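Local coordinates for protein ftsY (Mycoplasma mycoides, PDB 1ZU4) that serves as the receptor for the signal recognition particle, seen here as its NG domain, a helical bundle joined to a P-loop nucleotide-binding fold, at residues K9-S14 and V306-G311; I235-G240 and D265-G270; K23-K28 and E38-V43. One frame throughout, in Å; residues are numbered along the deposited sequence.

Contact 1 (K9-S14 and V306-G311); sequences KAMLKS and VHLSSG
Met11 reaches across to His307 and Leu308, joining the break between helices 7-10 and 12-27 at the start of the NG domain to the last turn of helix 301-308 near the end of the model. The two backbones come to 5.6 Å between the CA atoms of Met11 and Leu308. Met11 has just left helical geometry and serves as N-cap position of helix 12-27; its side chain and that of Leu308 carry the largest shares of the contact, about equal. Met11 CB lies 3.9 Å from His307 CB. Met11 CG comes closer, 3.7 Å from the same His307 CB, with the two side chains crossing at about a right angle. The chain then folds about CB-CG and again about CG-SD (chi2 -68°, chi3 -59°), which brings Met11 CE to 3.7 Å from Leu308 CB. Met11 also touches Met264.

His307 offers its CB alone: with His307 CG beside its own backbone N, the imidazole leads away from Met11, and its NE2 is hydrogen-bonded to Gln303 OE1. Leu308 carries the packing one turn further along helix 12-27, to Ser14. Leu308 CG stands trans to the backbone N (chi1 176°), and Leu308 CD1 settles 3.8 Å from Ser14 OG; the Leu308 side chain also touches Phe18. The hydroxyl of Ser14 turns back to its own helix start, weakly bonded to Met11 O. After Leu308 the chain is held locally by Ser310 OG, which gives a hydrogen bond of 2.8 Å to His307 O. The nearest approach of all is backbone to methyl, with Ser14 O 3.6 Å from Leu308 CD1.

Contact 2 (I235-G240 and D265-G270); sequences IDATTG and DSTSKG
Thr238 and Thr267 bring their CA atoms to 4.9 Å, where the 3-10 turn that follows strand 230-236 passes beside the loop between strand 258-262 and helix 272-280. These are neighbouring parallel strands of the P-loop nucleotide-binding fold, and the contact joins the loops at their C-terminal ends. Thr262 to Asp265 (Thr-Lys-Met-Asp), leading into the second loop, are consistent with the TKxD pattern of this P-loop family.

Asp236 shapes the first loop through an Asx turn. Asp236 OD1 receives Thr238 N at 2.9 Å, on the anti side and 32° out of the carboxylate plane, and Thr238 OG1 at 2.7 Å from the same face but farther above the plane. This double grip fixes the rotation of Thr238: OG1 sits between backbone N and carbonyl carbon (chi1 72°), and the methyl CG2 is turned to the facing loop. There Thr238 CG2 presses on Ser266 CB at 3.4 Å, tighter than usual for two carbons. One residue on, Thr239 supplies both its backbone N and its OG1 to Asp236 O, the hydroxyl lying in the carbonyl plane.

Thr267 approaches Ala237 from the other loop. Thr267 OG1 lies 3.2 Å from Ala237 CB and equally near Thr238 N, but the angle at that amide is too poor for a bond; the hydroxyl is instead bonded to Lys263 O within its own loop. The two segments therefore meet by van der Waals packing, without a polar bond between them. The methyl branch of Thr267 lies near the carbonyl of Ala237, with Thr267 CG2 3.6 Å from Ala237 O.

Contact 3 (K23-K28 and E38-V43); sequences KKLSKK and EELEDV
Leu25 of helix 12-27 leans on Glu39, Leu40 and Val43 of helix 34-46, a pairing of two successive helices in the helical bundle (N) part of the NG domain. The short segments run antiparallel at 169°, with axes 10.7 Å apart at closest approach, and a single leucine side chain spans the gap. Leu25 holds its CG anti to the backbone N (chi1 -165°), which sends the forked end across to the facing helix.

Along the second segment, Glu39 comes first. The branch CD1 of Leu25 abuts Glu39 CB at 3.4 Å; Glu39 meets Leu25 through this CB, and its chain bends at chi2 (-65°). Leu40 follows, meeting the other branch: Leu25 CD2 lies 4.0 Å from Leu40 CA and 4.1 Å from Leu40 CD1, the two leucine side chains meeting at a slant. A turn later comes Val43, which also packs on Phe18, Asp21 and Ile22 of helix 12-27 and so carries the seam toward that helix's start. Its share in the grip on Leu25 is the looser one, Val43 CG2 standing 4.4 Å from Leu25 CD2.

How the contacts relate
From the N terminus the chain first lays down 9-14, one half of contact 1, and runs on through helix 12-27 into contact 3, which closes a short helical hairpin with helix 34-46. Contact 2 opens and closes much later, joining loops after two neighbouring strands of the central sheet. Contact 1 closes last, when 306-311 returns to the first helices; its long loop encloses the other two, which follow one another in series. Helix 12-27 links contacts 1 and 3, and Gly311 O also packs on Lys23 CE. Lys13 NZ probably hydrogen-bonds Asp265 O, tying contact 1 to contact 2, whereas contacts 2 and 3 stay about 8 Å apart at their nearest atoms.

Contact 1 (K9-S14 and V306-G311)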
loop_
_atom_site.group_PDB
_atom_site.type_symbol
_atom_site.label_atom_id
_atom_site.label_comp_id
_atom_site.label_asym_id
_atom_site.label_seq_id
_atom_site.Cartn_x
_atom_site.Cartn_y
_atom_site.Cartn_z
ATOM N N LYS A 9 -4.040 4.617 15.549
ATOM C CA LYS A 9 -2.745 5.318 15.597
ATOM C C LYS A 9 -2.319 5.739 14.190
ATOM O O LYS A 9 -1.784 6.832 13.993
ATOM C CB LYS A 9 -1.666 4.448 16.262
ATOM C CG LYS A 9 -1.831 4.293 17.801
ATOM C CD LYS A 9 -1.639 2.827 18.236
ATOM C CE LYS A 9 -2.244 2.552 19.655
ATOM N NZ LYS A 9 -2.024 1.128 20.144
ATOM N N ALA A 10 -2.576 4.868 13.218
ATOM C CA ALA A 10 -2.251 5.130 11.823
ATOM C C ALA A 10 -2.959 6.374 11.266
ATOM O O ALA A 10 -2.396 7.094 10.483
ATOM C CB ALA A 10 -2.629 3.941 10.978
ATOM N N MET A 11 -4.211 6.572 11.657
ATOM C CA MET A 11 -5.052 7.582 11.065
ATOM C C MET A 11 -5.180 8.770 11.977
ATOM O O MET A 11 -5.944 9.670 11.694
ATOM C CB MET A 11 -6.429 6.988 10.737
ATOM C CG MET A 11 -6.327 5.711 9.889
ATOM S SD MET A 11 -5.720 5.976 8.214
ATOM C CE MET A 11 -6.957 7.149 7.571
ATOM N N LEU A 12 -4.401 8.804 13.068
ATOM C CA LEU A 12 -4.549 9.903 14.020
ATOM C C LEU A 12 -4.355 11.290 13.410
ATOM O O LEU A 12 -5.175 12.193 13.660
ATOM C CB LEU A 12 -3.588 9.698 15.194
ATOM C CG LEU A 12 -3.706 10.564 16.425
ATOM C CD1 LEU A 12 -5.116 10.448 17.038
ATOM C CD2 LEU A 12 -2.637 10.057 17.397
ATOM N N LYS A 13 -3.264 11.495 12.661
ATOM C CA LYS A 13 -2.961 12.818 12.133
ATOM C C LYS A 13 -3.947 13.203 11.030
ATOM O O LYS A 13 -4.377 14.341 10.984
ATOM C CB LYS A 13 -1.547 12.910 11.543
ATOM C CG LYS A 13 -0.404 13.003 12.535
ATOM C CD LYS A 13 0.842 13.500 11.823
ATOM C CE LYS A 13 2.020 13.581 12.776
ATOM N NZ LYS A 13 2.647 12.254 12.987
ATOM N N SER A 14 -4.276 12.269 10.124
ATOM C CA SER A 14 -5.184 12.607 9.013
ATOM C C SER A 14 -6.614 12.842 9.518
ATOM O O SER A 14 -7.341 13.702 8.996
ATOM C CB SER A 14 -5.130 11.531 7.898
ATOM O OG SER A 14 -5.404 10.262 8.443
ATOM N N VAL A 306 -13.466 4.766 8.308
ATOM C CA VAL A 306 -14.006 4.959 9.674
ATOM C C VAL A 306 -12.987 5.634 10.616
ATOM O O VAL A 306 -13.325 6.563 11.355
ATOM C CB VAL A 306 -14.550 3.601 10.227
ATOM C CG1 VAL A 306 -14.728 3.648 11.733
ATOM C CG2 VAL A 306 -15.877 3.258 9.522
ATOM N N HIS A 307 -11.735 5.197 10.580
ATOM C CA HIS A 307 -10.704 5.817 11.422
ATOM C C HIS A 307 -10.298 7.232 10.931
ATOM O O HIS A 307 -9.987 8.136 11.739
ATOM C CB HIS A 307 -9.516 4.852 11.595
ATOM C CG HIS A 307 -9.873 3.633 12.398
ATOM N ND1 HIS A 307 -10.008 3.665 13.768
ATOM C CD2 HIS A 307 -10.174 2.365 12.022
ATOM C CE1 HIS A 307 -10.348 2.463 14.206
ATOM N NE2 HIS A 307 -10.452 1.653 13.167
ATOM N N LEU A 308 -10.348 7.444 9.625
ATOM C CA LEU A 308 -10.149 8.803 9.048
ATOM C C LEU A 308 -11.230 9.730 9.546
ATOM O O LEU A 308 -10.974 10.911 9.803
ATOM C CB LEU A 308 -10.253 8.791 7.512
ATOM C CG LEU A 308 -10.160 10.144 6.764
ATOM C CD1 LEU A 308 -8.902 10.960 7.203
ATOM C CD2 LEU A 308 -10.154 9.874 5.275
ATOM N N SER A 309 -12.419 9.161 9.714
ATOM C CA SER A 309 -13.616 9.896 10.100
ATOM C C SER A 309 -13.855 10.012 11.607
ATOM O O SER A 309 -14.813 10.657 12.007
ATOM C CB SER A 309 -14.825 9.218 9.453
ATOM O OG SER A 309 -14.692 9.318 8.045
ATOM N N SER A 310 -12.969 9.414 12.413
ATOM C CA SER A 310 -13.208 9.193 13.833
ATOM C C SER A 310 -13.371 10.476 14.617
ATOM O O SER A 310 -14.167 10.515 15.577
ATOM C CB SER A 310 -12.112 8.338 14.472
ATOM O OG SER A 310 -10.842 8.928 14.291
ATOM N N GLY A 311 -12.673 11.518 14.168
ATOM C CA GLY A 311 -12.697 12.816 14.828
ATOM C C GLY A 311 -14.024 13.547 14.727
ATOM O O GLY A 311 -14.308 14.422 15.544
#

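Contact 2 (I235-G240 and D265-G270)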
loop_
_atom_site.group_PDB
_atom_site.type_symbol
_atom_site.label_atom_id
_atom_site.label_comp_id
_atom_site.label_asym_id
_atom_site.label_seq_id
_atom_site.Cartn_x
_atom_site.Cartn_y
_atom_site.Cartn_z
ATOM N N ILE A 235 4.132 2.684 -1.841
ATOM C CA ILE A 235 3.967 4.109 -1.925
ATOM C C ILE A 235 4.074 4.615 -0.524
ATOM O O ILE A 235 3.328 4.162 0.341
ATOM C CB ILE A 235 2.569 4.487 -2.488
ATOM C CG1 ILE A 235 2.410 3.933 -3.916
ATOM C CG2 ILE A 235 2.422 5.986 -2.462
ATOM C CD1 ILE A 235 1.017 4.141 -4.513
ATOM N N ASP A 236 4.968 5.567 -0.326
ATOM C CA ASP A 236 5.054 6.414 0.890
ATOM C C ASP A 236 3.966 7.499 1.018
ATOM O O ASP A 236 4.018 8.572 0.344
ATOM C CB ASP A 236 6.447 7.094 0.899
ATOM C CG ASP A 236 6.774 7.804 2.196
ATOM O OD1 ASP A 236 5.886 8.175 3.007
ATOM O OD2 ASP A 236 7.983 8.015 2.413
ATOM N N ALA A 237 3.008 7.271 1.925
ATOM C CA ALA A 237 1.893 8.219 2.088
ATOM C C ALA A 237 2.321 9.668 2.428
ATOM O O ALA A 237 1.607 10.649 2.078
ATOM C CB ALA A 237 0.882 7.711 3.096
ATOM N N THR A 238 3.451 9.823 3.114
ATOM C CA THR A 238 3.908 11.178 3.449
ATOM C C THR A 238 4.250 12.021 2.218
ATOM O O THR A 238 4.445 13.228 2.353
ATOM C CB THR A 238 5.085 11.211 4.462
ATOM O OG1 THR A 238 6.280 10.770 3.816
ATOM C CG2 THR A 238 4.797 10.293 5.645
ATOM N N THR A 239 4.310 11.400 1.040
ATOM C CA THR A 239 4.621 12.127 -0.191
ATOM C C THR A 239 3.391 12.642 -0.873
ATOM O O THR A 239 3.490 13.502 -1.731
ATOM C CB THR A 239 5.475 11.334 -1.184
ATOM O OG1 THR A 239 4.847 10.080 -1.521
ATOM C CG2 THR A 239 6.859 11.087 -0.586
ATOM N N GLY A 240 2.225 12.174 -0.449
ATOM C CA GLY A 240 0.974 12.708 -0.947
ATOM C C GLY A 240 0.794 12.458 -2.419
ATOM O O GLY A 240 1.239 11.453 -2.945
ATOM N N ASP A 265 0.722 6.819 9.380
ATOM C CA ASP A 265 0.821 7.494 10.688
ATOM C C ASP A 265 1.433 8.903 10.664
ATOM O O ASP A 265 1.136 9.730 11.552
ATOM C CB ASP A 265 1.578 6.614 11.703
ATOM C CG ASP A 265 3.039 6.371 11.317
ATOM O OD1 ASP A 265 3.304 6.055 10.144
ATOM O OD2 ASP A 265 3.937 6.450 12.186
ATOM N N SER A 266 2.276 9.162 9.665
ATOM C CA SER A 266 3.059 10.393 9.553
ATOM C C SER A 266 2.386 11.372 8.581
ATOM O O SER A 266 2.856 12.500 8.377
ATOM C CB SER A 266 4.483 10.073 9.046
ATOM O OG SER A 266 5.066 8.960 9.718
ATOM N N THR A 267 1.269 10.924 8.009
ATOM C CA THR A 267 0.535 11.617 6.961
ATOM C C THR A 267 -0.671 12.379 7.550
ATOM O O THR A 267 -1.502 11.786 8.255
ATOM C CB THR A 267 0.038 10.581 5.922
ATOM O OG1 THR A 267 1.168 9.862 5.409
ATOM C CG2 THR A 267 -0.712 11.213 4.812
ATOM N N SER A 268 -0.752 13.671 7.228
ATOM C CA SER A 268 -1.865 14.528 7.661
ATOM C C SER A 268 -3.008 14.640 6.655
ATOM O O SER A 268 -4.059 15.120 7.002
ATOM C CB SER A 268 -1.352 15.928 8.034
ATOM O OG SER A 268 -0.673 15.893 9.290
ATOM N N LYS A 269 -2.816 14.166 5.421
ATOM C CA LYS A 269 -3.866 14.286 4.409
ATOM C C LYS A 269 -4.440 12.955 3.979
ATOM O O LYS A 269 -3.869 12.266 3.104
ATOM C CB LYS A 269 -3.339 15.038 3.171
ATOM C CG LYS A 269 -2.756 16.433 3.513
ATOM C CD LYS A 269 -3.657 17.223 4.486
ATOM C CE LYS A 269 -3.134 18.644 4.670
ATOM N NZ LYS A 269 -2.855 19.219 3.330
ATOM N N GLY A 270 -5.598 12.611 4.540
ATOM C CA GLY A 270 -6.162 11.271 4.346
ATOM C C GLY A 270 -6.875 10.977 3.040
ATOM O O GLY A 270 -7.470 9.919 2.881
#

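Contact 3 (K23-K28 and E38-V43)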
loop_
_atom_site.group_PDB
_atom_site.type_symbol
_atom_site.label_atom_id
_atom_site.label_comp_id
_atom_site.label_asym_id
_atom_site.label_seq_id
_atom_site.Cartn_x
_atom_site.Cartn_y
_atom_site.Cartn_z
ATOM N N LYS A 23 -15.407 20.189 11.517
ATOM C CA LYS A 23 -15.965 20.910 12.676
ATOM C C LYS A 23 -16.202 22.382 12.369
ATOM O O LYS A 23 -17.225 22.935 12.729
ATOM C CB LYS A 23 -15.108 20.699 13.943
ATOM C CG LYS A 23 -15.227 19.253 14.476
ATOM C CD LYS A 23 -14.131 18.880 15.477
ATOM C CE LYS A 23 -14.508 17.562 16.134
ATOM N NZ LYS A 23 -13.603 17.260 17.258
ATOM N N LYS A 24 -15.257 23.007 11.691
ATOM C CA LYS A 24 -15.475 24.320 11.117
ATOM C C LYS A 24 -16.733 24.370 10.208
ATOM O O LYS A 24 -17.541 25.284 10.300
ATOM C CB LYS A 24 -14.218 24.715 10.340
ATOM C CG LYS A 24 -14.270 26.132 9.780
ATOM C CD LYS A 24 -12.884 26.816 9.768
ATOM C CE LYS A 24 -13.059 28.261 9.285
ATOM N NZ LYS A 24 -14.151 28.952 10.067
ATOM N N LEU A 25 -16.909 23.360 9.359
ATOM C CA LEU A 25 -18.055 23.301 8.449
ATOM C C LEU A 25 -19.392 23.267 9.202
ATOM O O LEU A 25 -20.363 23.920 8.799
ATOM C CB LEU A 25 -17.924 22.107 7.512
ATOM C CG LEU A 25 -18.805 22.040 6.268
ATOM C CD1 LEU A 25 -18.442 23.201 5.351
ATOM C CD2 LEU A 25 -18.651 20.701 5.533
ATOM N N SER A 26 -19.426 22.531 10.314
ATOM C CA SER A 26 -20.643 22.418 11.152
ATOM C C SER A 26 -21.174 23.731 11.764
ATOM O O SER A 26 -22.382 23.856 12.004
ATOM C CB SER A 26 -20.419 21.411 12.284
ATOM O OG SER A 26 -19.571 21.978 13.269
ATOM N N LYS A 27 -20.279 24.683 12.040
ATOM C CA LYS A 27 -20.622 25.868 12.844
ATOM C C LYS A 27 -21.472 26.873 12.076
ATOM O O LYS A 27 -22.390 27.476 12.646
ATOM C CB LYS A 27 -19.365 26.530 13.441
ATOM C CG LYS A 27 -18.646 25.647 14.483
ATOM C CD LYS A 27 -17.471 26.398 15.152
ATOM C CE LYS A 27 -16.863 25.541 16.271
ATOM N NZ LYS A 27 -16.300 26.400 17.413
ATOM N N LYS A 28 -21.189 27.036 10.789
ATOM C CA LYS A 28 -22.056 27.842 9.932
ATOM C C LYS A 28 -23.059 26.977 9.129
ATOM O O LYS A 28 -23.658 27.448 8.141
ATOM C CB LYS A 28 -21.221 28.766 9.031
ATOM C CG LYS A 28 -20.678 30.026 9.766
ATOM C CD LYS A 28 -19.237 30.410 9.328
ATOM C CE LYS A 28 -19.171 31.195 7.993
ATOM N NZ LYS A 28 -19.723 32.592 8.077
ATOM N N GLU A 38 -20.629 23.603 -1.936
ATOM C CA GLU A 38 -19.404 24.306 -2.305
ATOM C C GLU A 38 -18.408 24.287 -1.159
ATOM O O GLU A 38 -17.211 24.130 -1.385
ATOM C CB GLU A 38 -19.683 25.767 -2.674
ATOM C CG GLU A 38 -20.524 25.965 -3.894
ATOM C CD GLU A 38 -20.961 27.421 -4.021
ATOM O OE1 GLU A 38 -20.184 28.318 -3.604
ATOM O OE2 GLU A 38 -22.077 27.659 -4.537
ATOM N N GLU A 39 -18.923 24.491 0.062
ATOM C CA GLU A 39 -18.087 24.492 1.257
ATOM C C GLU A 39 -17.576 23.086 1.479
ATOM O O GLU A 39 -16.426 22.921 1.789
ATOM C CB GLU A 39 -18.851 24.933 2.512
ATOM C CG GLU A 39 -19.403 26.366 2.516
ATOM C CD GLU A 39 -18.332 27.435 2.498
ATOM O OE1 GLU A 39 -17.168 27.163 2.874
ATOM O OE2 GLU A 39 -18.667 28.563 2.080
ATOM N N LEU A 40 -18.443 22.077 1.339
ATOM C CA LEU A 40 -17.989 20.711 1.548
ATOM C C LEU A 40 -16.899 20.340 0.555
ATOM O O LEU A 40 -15.871 19.712 0.914
ATOM C CB LEU A 40 -19.158 19.740 1.472
ATOM C CG LEU A 40 -18.788 18.233 1.415
ATOM C CD1 LEU A 40 -18.279 17.775 2.755
ATOM C CD2 LEU A 40 -20.000 17.382 0.980
ATOM N N GLU A 41 -17.088 20.766 -0.693
ATOM C CA GLU A 41 -16.145 20.448 -1.773
ATOM C C GLU A 41 -14.799 21.035 -1.461
ATOM O O GLU A 41 -13.781 20.403 -1.679
ATOM C CB GLU A 41 -16.706 20.950 -3.120
ATOM C CG GLU A 41 -17.692 19.954 -3.707
ATOM C CD GLU A 41 -18.597 20.513 -4.793
ATOM O OE1 GLU A 41 -18.403 21.638 -5.319
ATOM O OE2 GLU A 41 -19.526 19.792 -5.108
ATOM N N ASP A 42 -14.786 22.237 -0.890
ATOM C CA ASP A 42 -13.538 22.817 -0.438
ATOM C C ASP A 42 -12.827 22.014 0.666
ATOM O O ASP A 42 -11.629 21.773 0.603
ATOM C CB ASP A 42 -13.693 24.292 -0.064
ATOM C CG ASP A 42 -12.371 24.954 0.076
ATOM O OD1 ASP A 42 -11.626 25.003 -0.927
ATOM O OD2 ASP A 42 -12.017 25.402 1.195
ATOM N N VAL A 43 -13.566 21.536 1.635
ATOM C CA VAL A 43 -12.988 20.603 2.596
ATOM C C VAL A 43 -12.448 19.320 1.934
ATOM O O VAL A 43 -11.367 18.880 2.269
ATOM C CB VAL A 43 -14.007 20.241 3.655
ATOM C CG1 VAL A 43 -13.501 19.086 4.544
ATOM C CG2 VAL A 43 -14.403 21.480 4.478
#